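PDB 5ZNT: chitin deacetylase 1 from Bombyx mori, which removes acetyl groups from the N-acetylglucosamine residues of chitin, as a secreted zinc-dependent hydrolase of carbohydrate esterase family 4. Local coordinates for residues A[118-121]-A[122-126]; A[126-129]-A[130-134]; A[235-238]-A[239-242]. All blocks are in the same frame, centred on the assembly; numbering follows the deposited sequence.

In the fold
Contacts 1 and 2 are successive parts of one helix, 117-134, inside the polysaccharide deacetylase region; they share G126, and their centres lie about 12 Å apart. The helix runs beside the zinc site: the side chains of M124 in contact 1 and M127 in contact 2 each come within about 6 Å of that of H101, a zinc ligand. Contact 3 follows much later, in the loop between strand 209-214 and helix 243-258. Its centre is about 33 Å from that of contact 1 and 34 Å from that of contact 2. Contacts 1 and 2 thus belong to the helix that packs beside the zinc-ligand segment, while contact 3 shapes a disulfide-bonded loop away from the annotated sites.

Contact 1. Residues A[118-121]-A[122-126]; sequences DDWG and KEMAG
W120 overlaps M124 one turn further along helix 117-134, the two side chains lying side by side and pointing the same way. The methionine methyl CE comes to 3.9 Å from CZ3 of the indole, meeting the ring obliquely, while its CG lies 4.0 Å from CE3 of the same W120. The bend at chi2 (-54°), followed by an extended chi3, brings the methyl CE of M124 back to CZ3. The pair is buried against M160 of helix 154-163, and W112 meets the indole from helix 109-113. Elsewhere on the helix, D118 and K122 cross obliquely: OD2 of D118 touches the lysine methylene CD at 3.6 Å, but NZ of K122 stays 4.6 Å from that oxygen, too far for a salt bridge, and is hydrogen-bonded instead to N371. The backbone bonds are regular i to i+4 up to M124 N, which bonds to W120 O. Then the turn widens to the pi type: G121 O takes a good bond from G126 N at 3.1 Å, N-H...O angle 149°, and a weak one from A125 N at 2.8 Å, bent to 119°. E123 sends its carboxylate off the helix, OE2 to T104 OG1 and OE1 weakly to I103 N, in the loop between the zinc ligands H101 and H105. The contact therefore divides its chemistry: apolar contact joins W120 and M124, D118 and K122 attract each other at most over a distance, and the buried acid E123, satisfied by loop 102-104, ties the helix to the chain that carries the metal ligands.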
loop_
_atom_site.group_PDB
_atom_site.type_symbol
_atom_site.label_atom_id
_atom_site.label_comp_id
_atom_site.label_asym_id
_atom_site.label_seq_id
_atom_site.Cartn_x
_atom_site.Cartn_y
_atom_site.Cartn_z
ATOM N N ASP A 118 -21.750 5.814 0.331
ATOM C CA ASP A 118 -21.638 6.479 1.624
ATOM C C ASP A 118 -20.920 5.598 2.644
ATOM O O ASP A 118 -20.111 6.100 3.431
ATOM C CB ASP A 118 -23.026 6.892 2.111
ATOM C CG ASP A 118 -22.985 7.613 3.451
ATOM O OD1 ASP A 118 -22.393 8.717 3.514
ATOM O OD2 ASP A 118 -23.556 7.079 4.432
ATOM N N ASP A 119 -21.195 4.287 2.644
ATOM C CA ASP A 119 -20.479 3.368 3.528
ATOM C C ASP A 119 -18.973 3.420 3.266
ATOM O O ASP A 119 -18.168 3.500 4.200
ATOM C CB ASP A 119 -20.961 1.927 3.332
ATOM C CG ASP A 119 -22.359 1.648 3.895
ATOM O OD1 ASP A 119 -22.793 2.285 4.883
ATOM O OD2 ASP A 119 -23.016 0.741 3.327
ATOM N N TRP A 120 -18.579 3.333 1.991
ATOM C CA TRP A 120 -17.163 3.415 1.646
ATOM C C TRP A 120 -16.572 4.734 2.115
ATOM O O TRP A 120 -15.434 4.773 2.597
ATOM C CB TRP A 120 -16.971 3.257 0.131
ATOM C CG TRP A 120 -16.965 1.837 -0.287
ATOM C CD1 TRP A 120 -18.015 1.122 -0.830
ATOM C CD2 TRP A 120 -15.869 0.929 -0.187
ATOM N NE1 TRP A 120 -17.625 -0.176 -1.074
ATOM C CE2 TRP A 120 -16.319 -0.328 -0.674
ATOM C CE3 TRP A 120 -14.549 1.045 0.286
ATOM C CZ2 TRP A 120 -15.491 -1.448 -0.724
ATOM C CZ3 TRP A 120 -13.725 -0.068 0.230
ATOM C CH2 TRP A 120 -14.200 -1.300 -0.275
ATOM N N GLY A 121 -17.324 5.826 1.962
ATOM C CA GLY A 121 -16.837 7.125 2.396
ATOM C C GLY A 121 -16.648 7.192 3.899
ATOM O O GLY A 121 -15.612 7.663 4.378
ATOM N N LYS A 122 -17.621 6.687 4.664
ATOM C CA LYS A 122 -17.480 6.726 6.122
ATOM C C LYS A 122 -16.276 5.919 6.576
ATOM O O LYS A 122 -15.550 6.342 7.479
ATOM C CB LYS A 122 -18.746 6.217 6.803
ATOM C CG LYS A 122 -19.930 7.188 6.657
ATOM C CD LYS A 122 -21.213 6.546 7.171
ATOM C CE LYS A 122 -21.795 7.319 8.329
ATOM N NZ LYS A 122 -22.915 6.566 8.958
ATOM N N GLU A 123 -16.045 4.761 5.955
ATOM C CA GLU A 123 -14.910 3.916 6.325
ATOM C C GLU A 123 -13.587 4.550 5.914
ATOM O O GLU A 123 -12.645 4.583 6.702
ATOM C CB GLU A 123 -15.042 2.530 5.687
ATOM C CG GLU A 123 -16.127 1.640 6.329
ATOM C CD GLU A 123 -15.655 1.040 7.650
ATOM O OE1 GLU A 123 -14.561 1.406 8.116
ATOM O OE2 GLU A 123 -16.361 0.189 8.219
ATOM N N MET A 124 -13.486 5.041 4.672
ATOM C CA MET A 124 -12.174 5.417 4.141
ATOM C C MET A 124 -11.901 6.908 4.301
ATOM O O MET A 124 -10.832 7.295 4.785
ATOM C CB MET A 124 -12.061 4.987 2.663
ATOM C CG MET A 124 -12.155 3.442 2.491
ATOM S SD MET A 124 -10.946 2.606 3.543
ATOM C CE MET A 124 -11.213 0.930 2.981
ATOM N N ALA A 125 -12.843 7.765 3.890
ATOM C CA ALA A 125 -12.650 9.192 4.136
ATOM C C ALA A 125 -12.661 9.489 5.632
ATOM O O ALA A 125 -11.935 10.375 6.090
ATOM C CB ALA A 125 -13.719 10.019 3.419
ATOM N N GLY A 126 -13.475 8.760 6.399
ATOM C CA GLY A 126 -13.436 8.901 7.845
ATOM C C GLY A 126 -12.080 8.556 8.425
ATOM O O GLY A 126 -11.549 9.280 9.267
#

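Contact 2. Residues A[126-129]-A[130-134]; sequences GMRV and IIEKF
M127 reaches forward along the helix to I131, its terminal CE resting 3.6 Å from CG1 and 3.7 Å from CD1 of the isoleucine. The methionine bends at chi2 (54°), which turns the thioether along the helix toward the following turn; the two side chains cross at a slant. CG1 of I131 also lies over M127 O at 3.4 Å. I130 lays its CG1 3.3 Å from G126 O, a carbonyl that also accepts the backbone bond from I130 N. On another side of the helix R128 and E132 run alongside each other. The carboxylate oxygen OE2 of E132 rests on the arginine's aliphatic part, 3.3 Å from CG and 3.5 Å from CD of R128, rather than on an N-H. Although guanidinium and carboxylate planes are only 23° apart, OE2 stands well out of the guanidinium plane and 4.4 Å from NE of R128, so the attraction is one of charge alone. The bend at chi3 (59°) carries the arginine head away, where NH1 bonds to Q164 O and the cation lies against F166. K133 leads to D376 and T374 near the chain's end, and its CG sits over one face of the neighbouring F134 ring. The i to i+4 backbone bonds hold this ladder together. M127 and I131 face strand 97-100 and Y85, whereas K133 reaches toward the C-terminal segment: an amphipathic helix on the parallel sheet of a CE4 deacetylase domain, packed against strand 97-100, which leads directly to H101.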
loop_
_atom_site.group_PDB
_atom_site.type_symbol
_atom_site.label_atom_id
_atom_site.label_comp_id
_atom_site.label_asym_id
_atom_site.label_seq_id
_atom_site.Cartn_x
_atom_site.Cartn_y
_atom_site.Cartn_z
ATOM N N GLY A 126 -13.475 8.760 6.399
ATOM C CA GLY A 126 -13.436 8.901 7.845
ATOM C C GLY A 126 -12.080 8.556 8.425
ATOM O O GLY A 126 -11.549 9.280 9.267
ATOM N N MET A 127 -11.489 7.442 7.972
ATOM C CA MET A 127 -10.173 7.071 8.480
ATOM C C MET A 127 -9.136 8.122 8.105
ATOM O O MET A 127 -8.239 8.426 8.905
ATOM C CB MET A 127 -9.747 5.696 7.948
ATOM C CG MET A 127 -8.376 5.227 8.452
ATOM S SD MET A 127 -8.240 5.253 10.284
ATOM C CE MET A 127 -6.520 4.802 10.542
ATOM N N ARG A 128 -9.240 8.696 6.900
ATOM C CA ARG A 128 -8.348 9.806 6.548
ATOM C C ARG A 128 -8.496 10.975 7.524
ATOM O O ARG A 128 -7.501 11.606 7.914
ATOM C CB ARG A 128 -8.608 10.273 5.109
ATOM C CG ARG A 128 -7.705 11.473 4.674
ATOM C CD ARG A 128 -7.915 11.835 3.176
ATOM N NE ARG A 128 -9.305 12.182 2.917
ATOM C CZ ARG A 128 -9.825 12.306 1.702
ATOM N NH1 ARG A 128 -9.062 12.116 0.636
ATOM N NH2 ARG A 128 -11.105 12.620 1.553
ATOM N N VAL A 129 -9.727 11.287 7.927
ATOM C CA VAL A 129 -9.931 12.373 8.896
ATOM C C VAL A 129 -9.249 12.048 10.225
ATOM O O VAL A 129 -8.581 12.902 10.827
ATOM C CB VAL A 129 -11.439 12.625 9.088
ATOM C CG1 VAL A 129 -11.722 13.385 10.405
ATOM C CG2 VAL A 129 -12.027 13.367 7.879
ATOM N N ILE A 130 -9.413 10.815 10.708
ATOM C CA ILE A 130 -8.786 10.413 11.967
ATOM C C ILE A 130 -7.279 10.598 11.900
ATOM O O ILE A 130 -6.657 11.189 12.800
ATOM C CB ILE A 130 -9.156 8.956 12.307
ATOM C CG1 ILE A 130 -10.674 8.820 12.464
ATOM C CG2 ILE A 130 -8.431 8.496 13.591
ATOM C CD1 ILE A 130 -11.131 7.370 12.738
ATOM N N ILE A 131 -6.660 10.090 10.831
ATOM C CA ILE A 131 -5.205 10.182 10.701
ATOM C C ILE A 131 -4.759 11.633 10.651
ATOM O O ILE A 131 -3.828 12.035 11.365
ATOM C CB ILE A 131 -4.721 9.442 9.448
ATOM C CG1 ILE A 131 -4.963 7.927 9.590
ATOM C CG2 ILE A 131 -3.235 9.732 9.214
ATOM C CD1 ILE A 131 -4.750 7.178 8.260
ATOM N N GLU A 132 -5.380 12.423 9.764
ATOM C CA GLU A 132 -4.965 13.814 9.581
ATOM C C GLU A 132 -5.071 14.583 10.887
ATOM O O GLU A 132 -4.171 15.372 11.230
ATOM C CB GLU A 132 -5.802 14.477 8.482
ATOM C CG GLU A 132 -5.468 13.939 7.065
ATOM C CD GLU A 132 -6.316 14.578 5.946
ATOM O OE1 GLU A 132 -7.285 15.289 6.242
ATOM O OE2 GLU A 132 -6.019 14.362 4.756
ATOM N N LYS A 133 -6.134 14.325 11.662
ATOM C CA LYS A 133 -6.259 14.987 12.956
ATOM C C LYS A 133 -5.258 14.447 13.974
ATOM O O LYS A 133 -4.421 15.200 14.487
ATOM C CB LYS A 133 -7.675 14.859 13.515
ATOM C CG LYS A 133 -7.790 15.487 14.918
ATOM C CD LYS A 133 -9.251 15.611 15.373
ATOM C CE LYS A 133 -9.298 16.109 16.851
ATOM N NZ LYS A 133 -10.730 16.262 17.291
ATOM N N PHE A 134 -5.346 13.158 14.318
ATOM C CA PHE A 134 -4.589 12.682 15.473
ATOM C C PHE A 134 -3.123 12.426 15.191
ATOM O O PHE A 134 -2.350 12.317 16.150
ATOM C CB PHE A 134 -5.268 11.456 16.071
ATOM C CG PHE A 134 -6.588 11.810 16.655
ATOM C CD1 PHE A 134 -6.648 12.506 17.868
ATOM C CD2 PHE A 134 -7.758 11.581 15.936
ATOM C CE1 PHE A 134 -7.867 12.899 18.409
ATOM C CE2 PHE A 134 -8.994 11.977 16.462
ATOM C CZ PHE A 134 -9.046 12.632 17.706
#

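Contact 3. Residues A[235-238]-A[239-242]; sequences DSCS and NILT
A type I beta turn from C237 to I240 shapes the loop that leads into helix 243-258, with S238 and N239 at its two central positions. It is closed by I240 N bonding to C237 O at 3.0 Å; the N-H points nearly straight at the oxygen (166°), but the donor stands above the carbonyl plane and not on a lone pair. C237 is also the centre of an inverse gamma turn, so one tight bend runs into another. CD1 of I240 packs on CB of C237 at 3.5 Å: CG1 beside the backbone N (chi1 -60°) aims the chain back at C237, lying 3.5 Å from C237 O on the way, and the extended end carries CD1 there. The cysteine SG is bonded to C231, and F249 of the following helix touches both C237 and I240. In place of I240, an alanine would probably open a gap beside C237 CB and the rings of F246 and F249, leaving C237 CB without its apolar neighbour. N239 folds its side chain back over the turn (chi1 56°), bringing OD1 to 3.8 Å from C237 O; this buried oxygen has no hydrogen-bonding partner in the model, while ND2 is held by R218 O. Before the turn, D235 bonds through OD1 to H270 ND1, at the end of strand 265-270; after it, T242 caps the next helix through OG1 to Q245 N. A disulfide-bonded beta turn followed by a threonine N-cap is thus the local motif, a loop-to-helix entry away from the annotated sites.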
loop_
_atom_site.group_PDB
_atom_site.type_symbol
_atom_site.label_atom_id
_atom_site.label_comp_id
_atom_site.label_asym_id
_atom_site.label_seq_id
_atom_site.Cartn_x
_atom_site.Cartn_y
_atom_site.Cartn_z
ATOM N N ASP A 235 1.602 -13.351 3.505
ATOM C CA ASP A 235 1.193 -14.370 4.468
ATOM C C ASP A 235 0.110 -15.302 3.930
ATOM O O ASP A 235 -0.203 -16.302 4.586
ATOM C CB ASP A 235 0.700 -13.710 5.751
ATOM C CG ASP A 235 -0.246 -12.588 5.472
ATOM O OD1 ASP A 235 0.259 -11.445 5.287
ATOM O OD2 ASP A 235 -1.469 -12.865 5.358
ATOM N N SER A 236 -0.488 -14.996 2.781
ATOM C CA SER A 236 -1.388 -15.951 2.159
ATOM C C SER A 236 -0.653 -17.004 1.324
ATOM O O SER A 236 -1.309 -17.896 0.774
ATOM C CB SER A 236 -2.418 -15.215 1.302
ATOM O OG SER A 236 -1.853 -14.725 0.092
ATOM N N CYS A 237 0.684 -16.935 1.215
ATOM C CA CYS A 237 1.464 -17.958 0.505
ATOM C C CYS A 237 1.760 -19.096 1.477
ATOM O O CYS A 237 2.852 -19.217 2.038
ATOM C CB CYS A 237 2.750 -17.377 -0.078
ATOM S SG CYS A 237 2.567 -15.779 -0.939
ATOM N N SER A 238 0.772 -19.978 1.638
ATOM C CA SER A 238 0.744 -20.890 2.777
ATOM C C SER A 238 1.793 -21.993 2.711
ATOM O O SER A 238 2.039 -22.630 3.738
ATOM C CB SER A 238 -0.650 -21.508 2.909
ATOM O OG SER A 238 -1.141 -21.873 1.633
ATOM N N ASN A 239 2.415 -22.237 1.557
ATOM C CA ASN A 239 3.487 -23.222 1.469
ATOM C C ASN A 239 4.853 -22.682 1.890
ATOM O O ASN A 239 5.822 -23.450 1.908
ATOM C CB ASN A 239 3.582 -23.783 0.044
ATOM C CG ASN A 239 3.782 -22.696 -1.003
ATOM O OD1 ASN A 239 3.196 -21.616 -0.910
ATOM N ND2 ASN A 239 4.604 -22.982 -2.007
ATOM N N ILE A 240 4.967 -21.398 2.229
ATOM C CA ILE A 240 6.233 -20.840 2.698
ATOM C C ILE A 240 6.377 -21.153 4.186
ATOM O O ILE A 240 5.748 -20.504 5.024
ATOM C CB ILE A 240 6.315 -19.329 2.456
ATOM C CG1 ILE A 240 6.186 -18.995 0.972
ATOM C CG2 ILE A 240 7.619 -18.765 3.033
ATOM C CD1 ILE A 240 6.205 -17.502 0.722
ATOM N N LEU A 241 7.235 -22.123 4.518
ATOM C CA LEU A 241 7.386 -22.563 5.899
ATOM C C LEU A 241 8.746 -22.282 6.524
ATOM O O LEU A 241 8.832 -22.229 7.757
ATOM C CB LEU A 241 7.103 -24.069 6.009
ATOM C CG LEU A 241 5.706 -24.436 5.510
ATOM C CD1 LEU A 241 5.672 -25.898 5.122
ATOM C CD2 LEU A 241 4.610 -24.076 6.526
ATOM N N THR A 242 9.804 -22.100 5.732
ATOM C CA THR A 242 11.130 -21.838 6.273
ATOM C C THR A 242 11.689 -20.532 5.720
ATOM O O THR A 242 11.234 -20.016 4.687
ATOM C CB THR A 242 12.118 -22.970 5.948
ATOM O OG1 THR A 242 12.494 -22.891 4.570
ATOM C CG2 THR A 242 11.502 -24.339 6.237
#